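Local atomic coordinates of FYVE, RhoGEF and PH domain-containing protein 5 (Homo sapiens, PDB entry 3MPX), a protein that activates the small GTPase CDC42 as a guanine nucleotide exchange factor, replacing its bound GDP with GTP, and mediates the CDC42 activation induced by VEGF. Residues 129-134 / 164-169; 169-174 / 223-228. One frame throughout, in Å; residues are numbered along the deposited sequence.

Both contacts use helix 162-184, and their segments meet at Val-169, although their centres lie about 16 Å apart. Contact 1 joins this helix to helix 117-138 inside the Dbl homology (DH) domain; all three residues that touch there are buried, and branched leucine ends do most of the work. The centre of contact 2 lies about 2 Å from the centre of the chain, and the contact is only partly buried. There the same helix meets helix 218-230, which runs on into strand 231-232 at the edge of the PH sheet. Neither contact has a hydrogen bond across it. Contact 1 brings a tyrosine hydroxyl onto a leucine methyl, whereas contact 2 sets one valine against side-chain and backbone carbons.

Contact 1 of 2, residues 129-134 / 164-169; sequences RYLGLL and HRLLRV
Leu-131 and Leu-166 meet through their branched ends, and this pair is the tight part of the contact. Leu-166 CD1 lies 3.5 Å from Leu-131 CD2 and 3.9 Å from Leu-131 CD1, so one methyl touches both branches of the facing leucine. The two side chains come in at a slant to each other. In each, CG stands beside the backbone N and anti to the carbonyl carbon (chi1 -81° in Leu-131, -80° in Leu-166), which carries the methyls across a backbone gap of 8.9 Å between the two CA atoms. The second branch of Leu-166 serves another partner: its CD2 lies 3.7 Å from Tyr-130 OH. That hydroxyl is hydrogen-bonded to His-123 NE2 of the same helix, so its polar need is met although it sits against a methyl. Leu-131 CG also lies 3.9 Å above one face of the Tyr-130 ring, toward its rim, and so the two residues of 129-134 that touch Leu-166 also brace each other. Away from this buried cluster, Gly-132 is exposed and Arg-129 and Leu-133 partly so; Leu-133 CB stays 11.3 Å from Leu-166 CD1. Leu-166 is packed further by Phe-48, Leu-79 and Phe-127, from three helices. Such interleaving of apolar side chains between long helices is characteristic of the all-helical DH fold of Dbl-family exchange factors.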
loop_
_atom_site.group_PDB
_atom_site.type_symbol
_atom_site.label_atom_id
_atom_site.label_comp_id
_atom_site.label_asym_id
_atom_site.label_seq_id
_atom_site.Cartn_x
_atom_site.Cartn_y
_atom_site.Cartn_z
ATOM N N ARG A 129 -8.290 16.786 -1.801
ATOM C CA ARG A 129 -8.855 18.132 -1.603
ATOM C C ARG A 129 -8.441 18.715 -0.256
ATOM O O ARG A 129 -7.844 19.793 -0.231
ATOM C CB ARG A 129 -10.404 18.119 -1.756
ATOM C CG ARG A 129 -11.081 19.498 -1.869
ATOM N N TYR A 130 -8.750 18.024 0.857
ATOM C CA TYR A 130 -8.406 18.555 2.172
ATOM C C TYR A 130 -6.899 18.473 2.469
ATOM O O TYR A 130 -6.382 19.266 3.256
ATOM C CB TYR A 130 -9.254 17.904 3.283
ATOM C CG TYR A 130 -8.711 16.627 3.894
ATOM C CD1 TYR A 130 -8.001 16.654 5.092
ATOM C CD2 TYR A 130 -9.021 15.381 3.348
ATOM C CE1 TYR A 130 -7.535 15.481 5.686
ATOM C CE2 TYR A 130 -8.568 14.198 3.937
ATOM C CZ TYR A 130 -7.828 14.255 5.110
ATOM O OH TYR A 130 -7.379 13.111 5.710
ATOM N N LEU A 131 -6.193 17.549 1.837
ATOM C CA LEU A 131 -4.764 17.456 2.089
ATOM C C LEU A 131 -3.959 18.464 1.291
ATOM O O LEU A 131 -2.914 18.905 1.774
ATOM C CB LEU A 131 -4.237 16.036 1.929
ATOM C CG LEU A 131 -4.511 15.221 3.183
ATOM C CD1 LEU A 131 -4.457 13.758 2.918
ATOM C CD2 LEU A 131 -3.626 15.674 4.340
ATOM N N GLY A 132 -4.467 18.868 0.126
ATOM C CA GLY A 132 -3.841 19.896 -0.699
ATOM C C GLY A 132 -4.082 21.250 -0.061
ATOM O O GLY A 132 -3.168 22.077 0.059
ATOM N N LEU A 133 -5.331 21.432 0.407
ATOM C CA LEU A 133 -5.862 22.575 1.130
ATOM C C LEU A 133 -5.067 22.787 2.426
ATOM O O LEU A 133 -4.918 23.917 2.863
ATOM C CB LEU A 133 -7.322 22.240 1.481
ATOM C CG LEU A 133 -8.432 23.280 1.298
ATOM C CD1 LEU A 133 -8.477 23.842 -0.130
ATOM C CD2 LEU A 133 -9.761 22.643 1.581
ATOM N N LEU A 134 -4.556 21.701 3.027
ATOM C CA LEU A 134 -3.781 21.720 4.262
ATOM C C LEU A 134 -2.397 22.324 4.037
ATOM O O LEU A 134 -2.092 23.330 4.660
ATOM C CB LEU A 134 -3.689 20.296 4.845
ATOM C CG LEU A 134 -3.078 20.108 6.234
ATOM C CD1 LEU A 134 -3.778 20.943 7.273
ATOM C CD2 LEU A 134 -3.146 18.680 6.622
ATOM N N HIS A 164 1.558 12.166 2.856
ATOM C CA HIS A 164 2.216 10.879 2.743
ATOM C C HIS A 164 1.882 9.999 3.949
ATOM O O HIS A 164 1.660 8.793 3.801
ATOM C CB HIS A 164 3.736 11.022 2.578
ATOM C CG HIS A 164 4.356 9.732 2.174
ATOM N ND1 HIS A 164 4.891 8.862 3.116
ATOM C CD2 HIS A 164 4.368 9.132 0.962
ATOM C CE1 HIS A 164 5.266 7.791 2.437
ATOM N NE2 HIS A 164 4.974 7.911 1.136
ATOM N N ARG A 165 1.855 10.608 5.130
ATOM C CA ARG A 165 1.541 9.937 6.384
ATOM C C ARG A 165 0.033 9.523 6.465
ATOM O O ARG A 165 -0.326 8.733 7.344
ATOM C CB ARG A 165 1.952 10.839 7.568
ATOM C CG ARG A 165 2.637 10.061 8.679
ATOM C CD ARG A 165 3.303 10.951 9.709
ATOM N NE ARG A 165 4.589 11.485 9.249
ATOM C CZ ARG A 165 5.507 12.027 10.047
ATOM N NH1 ARG A 165 5.298 12.104 11.357
ATOM N NH2 ARG A 165 6.645 12.486 9.541
ATOM N N LEU A 166 -0.832 10.038 5.553
ATOM C CA LEU A 166 -2.254 9.685 5.544
ATOM C C LEU A 166 -2.595 8.629 4.495
ATOM O O LEU A 166 -3.665 8.019 4.588
ATOM C CB LEU A 166 -3.171 10.902 5.433
ATOM C CG LEU A 166 -3.367 11.618 6.765
ATOM C CD1 LEU A 166 -3.241 13.076 6.594
ATOM C CD2 LEU A 166 -4.669 11.228 7.439
ATOM N N LEU A 167 -1.670 8.355 3.539
ATOM C CA LEU A 167 -1.822 7.265 2.576
ATOM C C LEU A 167 -1.881 5.970 3.398
ATOM O O LEU A 167 -2.577 5.024 3.014
ATOM C CB LEU A 167 -0.600 7.172 1.630
ATOM C CG LEU A 167 -0.291 8.334 0.682
ATOM C CD1 LEU A 167 1.070 8.154 0.065
ATOM C CD2 LEU A 167 -1.309 8.430 -0.437
ATOM N N ARG A 168 -1.142 5.949 4.542
ATOM C CA ARG A 168 -1.046 4.845 5.496
ATOM C C ARG A 168 -2.434 4.425 6.030
ATOM O O ARG A 168 -2.639 3.245 6.305
ATOM C CB ARG A 168 -0.071 5.195 6.635
ATOM C CG ARG A 168 1.364 4.749 6.380
ATOM C CD ARG A 168 2.326 5.436 7.316
ATOM N NE ARG A 168 3.406 6.121 6.596
ATOM C CZ ARG A 168 4.344 6.870 7.173
ATOM N NH1 ARG A 168 4.348 7.044 8.492
ATOM N NH2 ARG A 168 5.283 7.452 6.438
ATOM N N VAL A 169 -3.392 5.372 6.106
ATOM C CA VAL A 169 -4.790 5.129 6.476
ATOM C C VAL A 169 -5.453 4.283 5.367
ATOM O O VAL A 169 -5.911 3.182 5.648
ATOM C CB VAL A 169 -5.539 6.468 6.752
ATOM C CG1 VAL A 169 -7.062 6.303 6.797
ATOM C CG2 VAL A 169 -5.024 7.123 8.031
#

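Contact 2 of 2, residues 169-174 / 223-228; sequences VVQRLF and KLVHIE
Phe-174 meets Val-225 through its CB and not its ring: no ring atom comes within 4.5 Å of the valine, so neither a face nor an edge of the phenyl is used. With CG beside the backbone N (chi1 -57°), the ring leads away from 223-228, and the side chain packs on Thr-208 and Ala-211 of helix 192-214. The Gln-171 amide approaches only loosely, OE1 at 4.3 Å from Val-225 CG2, and the His-226 imidazole stays farther off, its NE2 4.7 Å from Phe-174 O. This is a helix-helix contact at the junction of a DH-PH tandem: helix 162-184 belongs to the DH bundle, while helix 218-230 leads into strand 231-232 at the edge of the PH sheet. The helices come close, with 6.4 Å between Phe-174 CA and Val-225 CA, and the whole contact buries 177 Å². Val-225 directs both methyls at the partner helix. CG2 touches Gln-171 CG at 3.8 Å, where the two side chains run obliquely to each other, and CG1 takes the Phe-174 side. Trimming this valine to an alanine would probably open a gap between the two helices, taking away the methyls against Gln-171 CG and the Phe-174 backbone and leaving only CB near Phe-174 CB. Within 169-174 the helix is kinked and its internal backbone bonds are weak; on the face turned from Val-225, Arg-172 NH1 forms a salt bridge with Glu-34 OE1. The valine reaches the backbone as well as the side chain, since Val-225 CG1 lies 3.7 Å from both Phe-174 CB and the Phe-174 carbonyl carbon.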
loop_
_atom_site.group_PDB
_atom_site.type_symbol
_atom_site.label_atom_id
_atom_site.label_comp_id
_atom_site.label_asym_id
_atom_site.label_seq_id
_atom_site.Cartn_x
_atom_site.Cartn_y
_atom_site.Cartn_z
ATOM N N VAL A 169 -3.392 5.372 6.106
ATOM C CA VAL A 169 -4.790 5.129 6.476
ATOM C C VAL A 169 -5.453 4.283 5.367
ATOM O O VAL A 169 -5.911 3.182 5.648
ATOM C CB VAL A 169 -5.539 6.468 6.752
ATOM C CG1 VAL A 169 -7.062 6.303 6.797
ATOM C CG2 VAL A 169 -5.024 7.123 8.031
ATOM N N VAL A 170 -5.444 4.778 4.109
ATOM C CA VAL A 170 -6.035 4.178 2.899
ATOM C C VAL A 170 -5.322 2.861 2.478
ATOM O O VAL A 170 -5.892 2.050 1.751
ATOM C CB VAL A 170 -5.987 5.237 1.758
ATOM C CG1 VAL A 170 -6.685 4.759 0.480
ATOM C CG2 VAL A 170 -6.553 6.569 2.218
ATOM N N GLN A 171 -4.074 2.690 2.885
ATOM C CA GLN A 171 -3.262 1.532 2.536
ATOM C C GLN A 171 -3.782 0.216 3.204
ATOM O O GLN A 171 -3.706 -0.856 2.588
ATOM C CB GLN A 171 -1.794 1.852 2.876
ATOM C CG GLN A 171 -0.849 0.679 3.012
ATOM C CD GLN A 171 0.470 1.155 3.534
ATOM O OE1 GLN A 171 1.392 1.384 2.770
ATOM N NE2 GLN A 171 0.573 1.361 4.841
ATOM N N ARG A 172 -4.355 0.310 4.426
ATOM C CA ARG A 172 -4.904 -0.854 5.132
ATOM C C ARG A 172 -5.917 -1.624 4.277
ATOM O O ARG A 172 -6.014 -2.853 4.391
ATOM C CB ARG A 172 -5.585 -0.416 6.432
ATOM C CG ARG A 172 -5.902 -1.559 7.401
ATOM C CD ARG A 172 -4.673 -2.343 7.858
ATOM N NE ARG A 172 -5.067 -3.467 8.700
ATOM C CZ ARG A 172 -4.428 -4.625 8.767
ATOM N NH1 ARG A 172 -4.860 -5.576 9.577
ATOM N NH2 ARG A 172 -3.352 -4.845 8.019
ATOM N N LEU A 173 -6.686 -0.885 3.445
ATOM C CA LEU A 173 -7.688 -1.436 2.553
ATOM C C LEU A 173 -7.073 -2.389 1.521
ATOM O O LEU A 173 -7.630 -3.453 1.290
ATOM C CB LEU A 173 -8.480 -0.299 1.884
ATOM C CG LEU A 173 -9.259 0.657 2.822
ATOM C CD1 LEU A 173 -9.955 1.744 2.028
ATOM C CD2 LEU A 173 -10.275 -0.099 3.713
ATOM N N PHE A 174 -5.899 -2.042 0.953
ATOM C CA PHE A 174 -5.193 -2.900 -0.015
ATOM C C PHE A 174 -4.557 -4.134 0.703
ATOM O O PHE A 174 -4.442 -5.210 0.110
ATOM C CB PHE A 174 -4.164 -2.090 -0.829
ATOM C CG PHE A 174 -4.761 -0.902 -1.564
ATOM C CD1 PHE A 174 -5.597 -1.086 -2.664
ATOM C CD2 PHE A 174 -4.463 0.402 -1.176
ATOM C CE1 PHE A 174 -6.152 0.012 -3.339
ATOM C CE2 PHE A 174 -5.023 1.501 -1.860
ATOM C CZ PHE A 174 -5.872 1.295 -2.931
ATOM N N LYS A 223 -0.294 -0.808 -6.365
ATOM C CA LYS A 223 0.849 -1.524 -6.956
ATOM C C LYS A 223 1.872 -1.902 -5.896
ATOM O O LYS A 223 2.197 -3.084 -5.779
ATOM C CB LYS A 223 1.525 -0.726 -8.090
ATOM C CG LYS A 223 0.791 -0.800 -9.427
ATOM C CD LYS A 223 1.295 0.226 -10.449
ATOM C CE LYS A 223 0.651 1.594 -10.362
ATOM N NZ LYS A 223 1.536 2.666 -10.902
ATOM N N LEU A 224 2.284 -0.918 -5.056
ATOM C CA LEU A 224 3.289 -1.106 -4.011
ATOM C C LEU A 224 2.818 -2.043 -2.903
ATOM O O LEU A 224 3.657 -2.788 -2.366
ATOM C CB LEU A 224 3.795 0.231 -3.442
ATOM C CG LEU A 224 4.285 1.325 -4.462
ATOM C CD1 LEU A 224 4.948 2.498 -3.738
ATOM C CD2 LEU A 224 5.209 0.761 -5.569
ATOM N N VAL A 225 1.491 -2.074 -2.593
ATOM C CA VAL A 225 0.998 -2.993 -1.556
ATOM C C VAL A 225 1.053 -4.445 -2.092
ATOM O O VAL A 225 1.533 -5.350 -1.383
ATOM C CB VAL A 225 -0.375 -2.611 -0.946
ATOM C CG1 VAL A 225 -0.939 -3.746 -0.093
ATOM C CG2 VAL A 225 -0.274 -1.333 -0.106
ATOM N N HIS A 226 0.638 -4.648 -3.365
ATOM C CA HIS A 226 0.668 -5.972 -3.981
ATOM C C HIS A 226 2.109 -6.463 -4.250
ATOM O O HIS A 226 2.373 -7.661 -4.051
ATOM C CB HIS A 226 -0.194 -6.001 -5.231
ATOM C CG HIS A 226 -1.655 -5.977 -4.920
ATOM N ND1 HIS A 226 -2.341 -7.135 -4.596
ATOM C CD2 HIS A 226 -2.517 -4.933 -4.880
ATOM C CE1 HIS A 226 -3.595 -6.759 -4.368
ATOM N NE2 HIS A 226 -3.750 -5.444 -4.529
ATOM N N ILE A 227 3.039 -5.536 -4.629
ATOM C CA ILE A 227 4.457 -5.848 -4.898
ATOM C C ILE A 227 5.186 -6.183 -3.599
ATOM O O ILE A 227 5.994 -7.107 -3.599
ATOM C CB ILE A 227 5.189 -4.751 -5.742
ATOM C CG1 ILE A 227 4.645 -4.726 -7.177
ATOM C CG2 ILE A 227 6.729 -4.912 -5.765
ATOM C CD1 ILE A 227 4.802 -3.506 -7.761
ATOM N N GLU A 228 4.895 -5.473 -2.491
ATOM C CA GLU A 228 5.526 -5.791 -1.207
ATOM C C GLU A 228 5.155 -7.224 -0.819
ATOM O O GLU A 228 6.039 -8.044 -0.651
ATOM C CB GLU A 228 5.129 -4.779 -0.112
#